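Local coordinates for protein ribonucleoside triphosphate reductase (PDB 1L1L) that reduces ribonucleoside triphosphates to 2'-deoxyribonucleoside triphosphates as a monomeric, B12-dependent (class II) ribonucleotide reductase, at residues 570-575 with 605-610; 596-601 with 685-690; 591-596 with 702-707. All coordinates share one frame; numbering follows the deposited sequence.

Interaction 1: residues 570-575 with 605-610; sequences YLIQRI and CVEFPI
Two neighbouring strands of a four-stranded antiparallel sheet meet here, with L571, Q573 and I575 paired to I610, F608 and V606. Each of these is a hydrogen-bonded pair with both backbone bonds made. I572–P609 and R574–E607 are the non-hydrogen-bonded pairs between them. The ladder is regular: Q573 N gives to F608 O at 2.9 Å, and F608 N returns to Q573 O at 2.8 Å. P609 has no N-H to give, and it sits where the ladder asks for none from it. CA-H...O contacts add to the ladder, such as R574 CA to V606 O at 3.4 Å.

On the face of Q573 and F608, the I575 and F608 side chains cross at about a right angle. CG1 of I575 is beside the backbone N (chi1 -53°) and lies 3.5 Å from F608 CE1. Q573 bends at its second torsion, and its NE2 comes 3.4 Å from I610 CD1, a packing contact.

The other face carries charge. R574 and E607 lie side by side and point the same way. Their salt bridge is long, with R574 NH2 3.4 Å from E607 OE2 and the two planes 68° apart. Both have other partners: R574 NH1 bonds to A688 O and NH2 pairs with E691, while E607 OE1 pairs with R701. I572 CG2 packs on E607 CB at 3.7 Å, and its CD1 meets P609 CG. Helix 695-704 covers I572 and P609 through R701 and Y698. Strands 593-596 and 690-692 flank the pair, so this is the central ladder of the antiparallel sheet, with side chains alternating between its faces.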
loop_
_atom_site.group_PDB
_atom_site.type_symbol
_atom_site.label_atom_id
_atom_site.label_comp_id
_atom_site.label_asym_id
_atom_site.label_seq_id
_atom_site.Cartn_x
_atom_site.Cartn_y
_atom_site.Cartn_z
ATOM N N TYR A 570 -6.911 -6.024 26.666
ATOM C CA TYR A 570 -5.937 -7.050 27.001
ATOM C C TYR A 570 -6.206 -8.206 26.049
ATOM O O TYR A 570 -7.330 -8.702 25.965
ATOM C CB TYR A 570 -6.128 -7.504 28.446
ATOM C CG TYR A 570 -5.858 -6.423 29.460
ATOM C CD1 TYR A 570 -4.552 -6.052 29.782
ATOM C CD2 TYR A 570 -6.907 -5.753 30.087
ATOM C CE1 TYR A 570 -4.297 -5.044 30.702
ATOM C CE2 TYR A 570 -6.662 -4.739 31.009
ATOM C CZ TYR A 570 -5.355 -4.391 31.311
ATOM O OH TYR A 570 -5.106 -3.381 32.218
ATOM N N LEU A 571 -5.177 -8.639 25.338
ATOM C CA LEU A 571 -5.355 -9.716 24.379
ATOM C C LEU A 571 -4.168 -10.656 24.298
ATOM O O LEU A 571 -3.064 -10.331 24.727
ATOM C CB LEU A 571 -5.542 -9.136 22.973
ATOM C CG LEU A 571 -6.632 -8.129 22.619
ATOM C CD1 LEU A 571 -6.228 -7.408 21.344
ATOM C CD2 LEU A 571 -7.962 -8.838 22.439
ATOM N N ILE A 572 -4.422 -11.827 23.730
ATOM C CA ILE A 572 -3.370 -12.786 23.458
ATOM C C ILE A 572 -3.304 -12.691 21.940
ATOM O O ILE A 572 -4.261 -13.063 21.253
ATOM C CB ILE A 572 -3.749 -14.237 23.807
ATOM C CG1 ILE A 572 -3.770 -14.448 25.320
ATOM C CG2 ILE A 572 -2.757 -15.190 23.145
ATOM C CD1 ILE A 572 -2.458 -14.156 26.015
ATOM N N GLN A 573 -2.213 -12.160 21.405
ATOM C CA GLN A 573 -2.100 -12.068 19.959
ATOM C C GLN A 573 -1.242 -13.208 19.463
ATOM O O GLN A 573 -0.158 -13.446 19.984
ATOM C CB GLN A 573 -1.513 -10.723 19.538
ATOM C CG GLN A 573 -2.490 -9.579 19.740
ATOM C CD GLN A 573 -2.303 -8.470 18.725
ATOM O OE1 GLN A 573 -2.302 -8.716 17.520
ATOM N NE2 GLN A 573 -2.155 -7.239 19.210
ATOM N N ARG A 574 -1.754 -13.932 18.469
ATOM C CA ARG A 574 -1.045 -15.068 17.896
ATOM C C ARG A 574 -0.340 -14.724 16.590
ATOM O O ARG A 574 -0.953 -14.196 15.654
ATOM C CB ARG A 574 -2.015 -16.230 17.639
ATOM C CG ARG A 574 -2.602 -16.838 18.892
ATOM C CD ARG A 574 -3.459 -18.058 18.563
ATOM N NE ARG A 574 -3.797 -18.792 19.771
ATOM C CZ ARG A 574 -4.715 -18.405 20.644
ATOM N NH1 ARG A 574 -5.400 -17.291 20.437
ATOM N NH2 ARG A 574 -4.929 -19.122 21.740
ATOM N N ILE A 575 0.948 -15.041 16.529
ATOM C CA ILE A 575 1.753 -14.812 15.341
ATOM C C ILE A 575 2.117 -16.183 14.798
ATOM O O ILE A 575 2.606 -17.038 15.534
ATOM C CB ILE A 575 3.032 -14.036 15.689
ATOM C CG1 ILE A 575 2.658 -12.769 16.450
ATOM C CG2 ILE A 575 3.799 -13.700 14.425
ATOM C CD1 ILE A 575 1.623 -11.911 15.728
ATOM N N CYS A 605 1.901 -21.505 16.084
ATOM C CA CYS A 605 1.385 -20.250 16.597
ATOM C C CYS A 605 2.184 -19.924 17.850
ATOM O O CYS A 605 2.508 -20.817 18.633
ATOM C CB CYS A 605 -0.080 -20.371 17.014
ATOM S SG CYS A 605 -1.294 -20.238 15.686
ATOM N N VAL A 606 2.500 -18.650 18.031
ATOM C CA VAL A 606 3.202 -18.223 19.227
ATOM C C VAL A 606 2.325 -17.142 19.866
ATOM O O VAL A 606 1.929 -16.166 19.205
ATOM C CB VAL A 606 4.610 -17.684 18.891
ATOM C CG1 VAL A 606 5.311 -17.233 20.171
ATOM C CG2 VAL A 606 5.426 -18.776 18.197
ATOM N N GLU A 607 2.012 -17.325 21.147
ATOM C CA GLU A 607 1.145 -16.403 21.874
ATOM C C GLU A 607 1.856 -15.229 22.555
ATOM O O GLU A 607 2.722 -15.420 23.430
ATOM C CB GLU A 607 0.329 -17.196 22.896
ATOM C CG GLU A 607 -0.248 -18.479 22.280
ATOM C CD GLU A 607 -1.237 -19.202 23.167
ATOM O OE1 GLU A 607 -1.458 -18.774 24.318
ATOM O OE2 GLU A 607 -1.809 -20.215 22.694
ATOM N N PHE A 608 1.470 -14.016 22.159
ATOM C CA PHE A 608 2.059 -12.792 22.720
ATOM C C PHE A 608 1.040 -12.012 23.540
ATOM O O PHE A 608 0.083 -11.461 22.992
ATOM C CB PHE A 608 2.580 -11.861 21.612
ATOM C CG PHE A 608 3.718 -12.426 20.805
ATOM C CD1 PHE A 608 3.496 -13.412 19.845
ATOM C CD2 PHE A 608 5.027 -11.968 21.010
ATOM C CE1 PHE A 608 4.560 -13.938 19.097
ATOM C CE2 PHE A 608 6.092 -12.485 20.275
ATOM C CZ PHE A 608 5.864 -13.471 19.317
ATOM N N PRO A 609 1.209 -11.976 24.872
ATOM C CA PRO A 609 0.265 -11.223 25.707
ATOM C C PRO A 609 0.478 -9.735 25.396
ATOM O O PRO A 609 1.620 -9.284 25.313
ATOM C CB PRO A 609 0.698 -11.577 27.134
ATOM C CG PRO A 609 1.310 -12.956 26.971
ATOM C CD PRO A 609 2.106 -12.805 25.697
ATOM N N ILE A 610 -0.601 -8.978 25.203
ATOM C CA ILE A 610 -0.461 -7.556 24.887
ATOM C C ILE A 610 -1.470 -6.652 25.573
ATOM O O ILE A 610 -2.673 -6.919 25.573
ATOM C CB ILE A 610 -0.563 -7.291 23.361
ATOM C CG1 ILE A 610 0.584 -7.988 22.630
ATOM C CG2 ILE A 610 -0.525 -5.786 23.093
ATOM C CD1 ILE A 610 0.596 -7.758 21.131
#

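Interaction 2: residues 596-601 with 685-690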
loop_
_atom_site.group_PDB
_atom_site.type_symbol
_atom_site.label_atom_id
_atom_site.label_comp_id
_atom_site.label_asym_id
_atom_site.label_seq_id
_atom_site.Cartn_x
_atom_site.Cartn_y
_atom_site.Cartn_z
ATOM N N ALA A 596 0.550 -25.943 17.607
ATOM C CA ALA A 596 0.470 -26.151 16.170
ATOM C C ALA A 596 -0.732 -25.337 15.677
ATOM O O ALA A 596 -1.774 -25.299 16.326
ATOM C CB ALA A 596 0.279 -27.637 15.868
ATOM N N ASP A 597 -0.570 -24.660 14.547
ATOM C CA ASP A 597 -1.642 -23.847 13.973
ATOM C C ASP A 597 -2.615 -24.818 13.302
ATOM O O ASP A 597 -2.196 -25.711 12.578
ATOM C CB ASP A 597 -1.035 -22.865 12.964
ATOM C CG ASP A 597 -2.066 -22.183 12.089
ATOM O OD1 ASP A 597 -3.176 -21.855 12.557
ATOM O OD2 ASP A 597 -1.739 -21.959 10.909
ATOM N N ILE A 598 -3.902 -24.653 13.564
ATOM C CA ILE A 598 -4.910 -25.553 12.985
ATOM C C ILE A 598 -5.391 -25.142 11.599
ATOM O O ILE A 598 -6.042 -25.931 10.905
ATOM C CB ILE A 598 -6.153 -25.676 13.903
ATOM C CG1 ILE A 598 -6.851 -24.318 14.038
ATOM C CG2 ILE A 598 -5.746 -26.220 15.259
ATOM C CD1 ILE A 598 -7.967 -24.287 15.068
ATOM N N TYR A 599 -5.082 -23.916 11.193
ATOM C CA TYR A 599 -5.521 -23.412 9.892
ATOM C C TYR A 599 -4.511 -23.585 8.763
ATOM O O TYR A 599 -4.854 -23.429 7.588
ATOM C CB TYR A 599 -5.893 -21.929 9.999
ATOM C CG TYR A 599 -6.927 -21.639 11.052
ATOM C CD1 TYR A 599 -8.199 -22.221 10.990
ATOM C CD2 TYR A 599 -6.624 -20.828 12.144
ATOM C CE1 TYR A 599 -9.129 -22.010 11.984
ATOM C CE2 TYR A 599 -7.545 -20.606 13.146
ATOM C CZ TYR A 599 -8.799 -21.201 13.070
ATOM O OH TYR A 599 -9.693 -21.009 14.089
ATOM N N THR A 600 -3.274 -23.915 9.108
ATOM C CA THR A 600 -2.234 -24.074 8.101
ATOM C C THR A 600 -1.282 -25.189 8.476
ATOM O O THR A 600 -0.855 -25.305 9.627
ATOM C CB THR A 600 -1.407 -22.776 7.931
ATOM O OG1 THR A 600 -2.291 -21.649 7.857
ATOM C CG2 THR A 600 -0.577 -22.835 6.656
ATOM N N GLU A 601 -0.938 -26.002 7.491
ATOM C CA GLU A 601 -0.040 -27.125 7.681
ATOM C C GLU A 601 1.382 -26.665 8.026
ATOM O O GLU A 601 1.812 -25.598 7.593
ATOM C CB GLU A 601 -0.028 -27.956 6.399
ATOM C CG GLU A 601 0.718 -29.260 6.503
ATOM C CD GLU A 601 0.379 -30.195 5.360
ATOM O OE1 GLU A 601 0.228 -29.703 4.222
ATOM O OE2 GLU A 601 0.279 -31.418 5.599
ATOM N N LEU A 685 -13.660 -17.613 16.298
ATOM C CA LEU A 685 -12.581 -18.457 15.799
ATOM C C LEU A 685 -12.055 -19.294 16.950
ATOM O O LEU A 685 -11.790 -18.776 18.032
ATOM C CB LEU A 685 -11.455 -17.611 15.203
ATOM C CG LEU A 685 -11.688 -17.016 13.815
ATOM C CD1 LEU A 685 -10.513 -16.134 13.422
ATOM C CD2 LEU A 685 -11.858 -18.136 12.809
ATOM N N GLN A 686 -11.918 -20.592 16.720
ATOM C CA GLN A 686 -11.433 -21.501 17.747
ATOM C C GLN A 686 -10.007 -21.160 18.188
ATOM O O GLN A 686 -9.672 -21.281 19.367
ATOM C CB GLN A 686 -11.506 -22.937 17.232
ATOM C CG GLN A 686 -11.049 -23.991 18.219
ATOM C CD GLN A 686 -11.735 -25.335 17.984
ATOM O OE1 GLN A 686 -11.938 -25.744 16.846
ATOM N NE2 GLN A 686 -12.080 -26.027 19.065
ATOM N N GLN A 687 -9.176 -20.742 17.243
ATOM C CA GLN A 687 -7.794 -20.362 17.542
ATOM C C GLN A 687 -7.601 -18.936 17.017
ATOM O O GLN A 687 -6.882 -18.702 16.046
ATOM C CB GLN A 687 -6.823 -21.328 16.851
ATOM C CG GLN A 687 -5.385 -21.249 17.352
ATOM C CD GLN A 687 -4.467 -22.235 16.650
ATOM O OE1 GLN A 687 -4.169 -22.094 15.464
ATOM N NE2 GLN A 687 -4.020 -23.246 17.381
ATOM N N ALA A 688 -8.254 -17.988 17.682
ATOM C CA ALA A 688 -8.227 -16.578 17.294
ATOM C C ALA A 688 -6.865 -15.899 17.235
ATOM O O ALA A 688 -6.048 -16.047 18.144
ATOM C CB ALA A 688 -9.138 -15.783 18.227
ATOM N N PRO A 689 -6.608 -15.132 16.160
ATOM C CA PRO A 689 -5.336 -14.422 16.012
ATOM C C PRO A 689 -5.252 -13.351 17.105
ATOM O O PRO A 689 -4.167 -12.914 17.480
ATOM C CB PRO A 689 -5.429 -13.825 14.608
ATOM C CG PRO A 689 -6.894 -13.620 14.420
ATOM C CD PRO A 689 -7.469 -14.907 14.986
ATOM N N LYS A 690 -6.418 -12.934 17.595
ATOM C CA LYS A 690 -6.519 -11.953 18.670
ATOM C C LYS A 690 -7.604 -12.402 19.640
ATOM O O LYS A 690 -8.798 -12.290 19.361
ATOM C CB LYS A 690 -6.847 -10.561 18.121
ATOM C CG LYS A 690 -5.721 -9.931 17.322
ATOM C CD LYS A 690 -6.048 -8.490 16.952
ATOM C CE LYS A 690 -5.066 -7.934 15.924
ATOM N NZ LYS A 690 -5.418 -6.528 15.522
#
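Q687 reaches into the turn at 596-599 and grips its backbone with both ends of its amide. Its CG stands opposite the backbone N (chi1 -166°) and the chain runs out straight, which carries the amide to the turn. Q687 NE2 donates to A596 O at 3.2 Å, with A596 O close to the amide plane. I598 N donates to Q687 OE1, also at 3.2 Å, from a direction tilted 32° out of the carbonyl plane. Two bonds in opposite senses fix which end of the amide is which.

D597 OD1 lies only 3.1 Å from Q687 OE1, but both are acceptors and do not bond. OD1 is instead taken by Y599 N, which meets it from above the carboxylate plane. This closes an Asx turn. D597 OD2 makes a salt bridge to R576, which probably offsets its charge.

I598 and Y599 run alongside Q687 in the opposite direction. I598 CG1 lies between the backbone N and the carbonyl carbon (chi1 63°). It thereby covers the centre of the Y599 ring on one face, and I598 CD1 reaches Q687 CB at 3.6 Å. The ring stands almost perpendicular to the Q687 amide, with Q687 O at its edge. At the far end, Y599 OH accepts from Q687 N at 3.2 Å and touches L685 CD2 at 3.8 Å.

The contact joins the loop between strands 593-596 and 603-611 to the loop leading into strand 690-692. Q687 lies against R574 and C605 on strands 570-578 and 603-611, and Y599 packs on R576.

Interaction 3: residues 591-596 with 702-707; sequences GYRTEA and SQEITG
G591 leaves helix 583-589 in a Schellman motif, with positive phi (106°), and its backbone abuts the chain where helix 695-704 ends. The CA of G591 is 4.6 Å from that of I705, and G591 CA makes a CA-H...O contact of 3.5 Å with E704 O. G591 has no side chain, and its backbone comes close to that carbonyl. From there 591-596 extends into a strand, while 702-707 finishes a helix, with I705 N bonded back to S702 O, and then continues as a loop.

I705 points at the other segment and crosses the Y592 side chain at about a right angle. Its two branches divide the work. CG2, anti to the backbone N, sits over one face of the ring, 3.9 Å from the centroid and 23° off the normal, a CH-pi contact. CD1 presses near CE1 of Y592 at 3.4 Å. A water bridges the outer end: it lies 2.7 Å from Y592 OH and donates to G707 O.

R593 and E704 add a two-point salt bridge. R593 NE donates to E704 OE1 at 2.8 Å and meets the syn lone pair of that oxygen, and R593 NH2 lies 2.7 Å from E704 OE2. The bond from NE is bent, at 138°. R593 NE also lies near R701 NE. E704, which makes a long, weak ion pair with R701, may soften that repulsion.

The contact ties edge strand 593-596 to the end of helix 695-704. The Y592 ring also meets F608, and it packs on V606 of strand 603-611 and on L587 of helix 583-589. I705 reaches P609 of strand 603-611.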
loop_
_atom_site.group_PDB
_atom_site.type_symbol
_atom_site.label_atom_id
_atom_site.label_comp_id
_atom_site.label_asym_id
_atom_site.label_seq_id
_atom_site.Cartn_x
_atom_site.Cartn_y
_atom_site.Cartn_z
ATOM N N GLY A 591 9.950 -18.408 27.002
ATOM C CA GLY A 591 8.728 -18.580 27.767
ATOM C C GLY A 591 7.407 -18.428 27.017
ATOM O O GLY A 591 6.338 -18.692 27.583
ATOM N N TYR A 592 7.476 -17.998 25.762
ATOM C CA TYR A 592 6.276 -17.817 24.949
ATOM C C TYR A 592 5.556 -19.145 24.756
ATOM O O TYR A 592 6.196 -20.171 24.511
ATOM C CB TYR A 592 6.655 -17.266 23.580
ATOM C CG TYR A 592 7.138 -15.840 23.607
ATOM C CD1 TYR A 592 6.231 -14.781 23.682
ATOM C CD2 TYR A 592 8.502 -15.547 23.581
ATOM C CE1 TYR A 592 6.666 -13.466 23.729
ATOM C CE2 TYR A 592 8.950 -14.229 23.631
ATOM C CZ TYR A 592 8.028 -13.199 23.706
ATOM O OH TYR A 592 8.457 -11.896 23.774
ATOM N N ARG A 593 4.231 -19.116 24.856
ATOM C CA ARG A 593 3.434 -20.327 24.669
ATOM C C ARG A 593 3.264 -20.548 23.177
ATOM O O ARG A 593 3.065 -19.593 22.431
ATOM C CB ARG A 593 2.063 -20.184 25.336
ATOM C CG ARG A 593 2.113 -20.219 26.859
ATOM C CD ARG A 593 0.746 -20.525 27.484
ATOM N NE ARG A 593 0.831 -20.518 28.946
ATOM C CZ ARG A 593 -0.205 -20.634 29.772
ATOM N NH1 ARG A 593 -1.435 -20.772 29.294
ATOM N NH2 ARG A 593 -0.010 -20.612 31.087
ATOM N N THR A 594 3.365 -21.806 22.744
ATOM C CA THR A 594 3.226 -22.146 21.330
ATOM C C THR A 594 2.287 -23.344 21.143
ATOM O O THR A 594 2.035 -24.104 22.078
ATOM C CB THR A 594 4.586 -22.500 20.682
ATOM O OG1 THR A 594 5.070 -23.738 21.216
ATOM C CG2 THR A 594 5.619 -21.411 20.958
ATOM N N GLU A 595 1.792 -23.508 19.919
ATOM C CA GLU A 595 0.880 -24.598 19.598
ATOM C C GLU A 595 0.854 -24.743 18.085
ATOM O O GLU A 595 1.116 -23.783 17.359
ATOM C CB GLU A 595 -0.530 -24.259 20.093
ATOM C CG GLU A 595 -1.177 -23.140 19.280
ATOM C CD GLU A 595 -2.421 -22.559 19.919
ATOM O OE1 GLU A 595 -3.368 -23.335 20.214
ATOM O OE2 GLU A 595 -2.454 -21.317 20.115
ATOM N N ALA A 596 0.550 -25.943 17.607
ATOM C CA ALA A 596 0.470 -26.151 16.170
ATOM C C ALA A 596 -0.732 -25.337 15.677
ATOM O O ALA A 596 -1.774 -25.299 16.326
ATOM C CB ALA A 596 0.279 -27.637 15.868
ATOM N N SER A 702 2.129 -12.574 30.894
ATOM C CA SER A 702 3.337 -11.809 30.600
ATOM C C SER A 702 4.473 -12.173 31.561
ATOM O O SER A 702 5.654 -12.018 31.233
ATOM C CB SER A 702 3.043 -10.305 30.663
ATOM O OG SER A 702 2.362 -9.962 31.856
ATOM N N GLN A 703 4.120 -12.666 32.745
ATOM C CA GLN A 703 5.133 -13.049 33.721
ATOM C C GLN A 703 5.825 -14.331 33.297
ATOM O O GLN A 703 6.915 -14.641 33.764
ATOM C CB GLN A 703 4.501 -13.217 35.101
ATOM C CG GLN A 703 4.030 -11.906 35.685
ATOM C CD GLN A 703 3.254 -12.077 36.969
ATOM O OE1 GLN A 703 2.814 -11.097 37.570
ATOM N NE2 GLN A 703 3.082 -13.323 37.399
ATOM N N GLU A 704 5.181 -15.075 32.404
ATOM C CA GLU A 704 5.744 -16.320 31.904
ATOM C C GLU A 704 6.875 -16.005 30.945
ATOM O O GLU A 704 7.749 -16.835 30.697
ATOM C CB GLU A 704 4.677 -17.131 31.173
ATOM C CG GLU A 704 3.707 -17.859 32.081
ATOM C CD GLU A 704 2.553 -18.470 31.314
ATOM O OE1 GLU A 704 2.799 -19.045 30.228
ATOM O OE2 GLU A 704 1.402 -18.378 31.800
ATOM N N ILE A 705 6.851 -14.797 30.399
ATOM C CA ILE A 705 7.875 -14.388 29.458
ATOM C C ILE A 705 8.922 -13.553 30.174
ATOM O O ILE A 705 8.757 -12.347 30.372
ATOM C CB ILE A 705 7.258 -13.587 28.291
ATOM C CG1 ILE A 705 6.123 -14.404 27.655
ATOM C CG2 ILE A 705 8.319 -13.297 27.246
ATOM C CD1 ILE A 705 5.209 -13.598 26.766
ATOM N N THR A 706 10.003 -14.212 30.567
ATOM C CA THR A 706 11.079 -13.543 31.275
ATOM C C THR A 706 12.368 -13.542 30.460
ATOM O O THR A 706 13.432 -13.180 30.963
ATOM C CB THR A 706 11.328 -14.218 32.645
ATOM O OG1 THR A 706 11.434 -15.637 32.466
ATOM C CG2 THR A 706 10.178 -13.925 33.603
ATOM N N GLY A 707 12.271 -13.945 29.198
ATOM C CA GLY A 707 13.449 -13.968 28.349
ATOM C C GLY A 707 13.374 -12.891 27.283
ATOM O O GLY A 707 12.281 -12.574 26.808
HETATM O O HOH W 1 10.828 -11.537 24.942
#

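In the fold
All three interactions gather round one antiparallel sheet. Interaction 1, its central ladder, is the most buried of the three, although partly buried itself, and is held by backbone bonds. Interaction 2 is partly buried and interaction 3 is a surface contact, their centres about 12 and 9 Å from that of interaction 1. Both depend more on side chains. Interaction 2 uses a neutral amide and a tyrosine hydroxyl to hold two loops. Interaction 3 uses an ion pair and CH-pi packing to join strand and helix end. They are physically continuous: R574 bonds to A688 O and P689 O, C605 and E607 bond to E595 and R593, and A596 belongs to both 596-601 and 591-596.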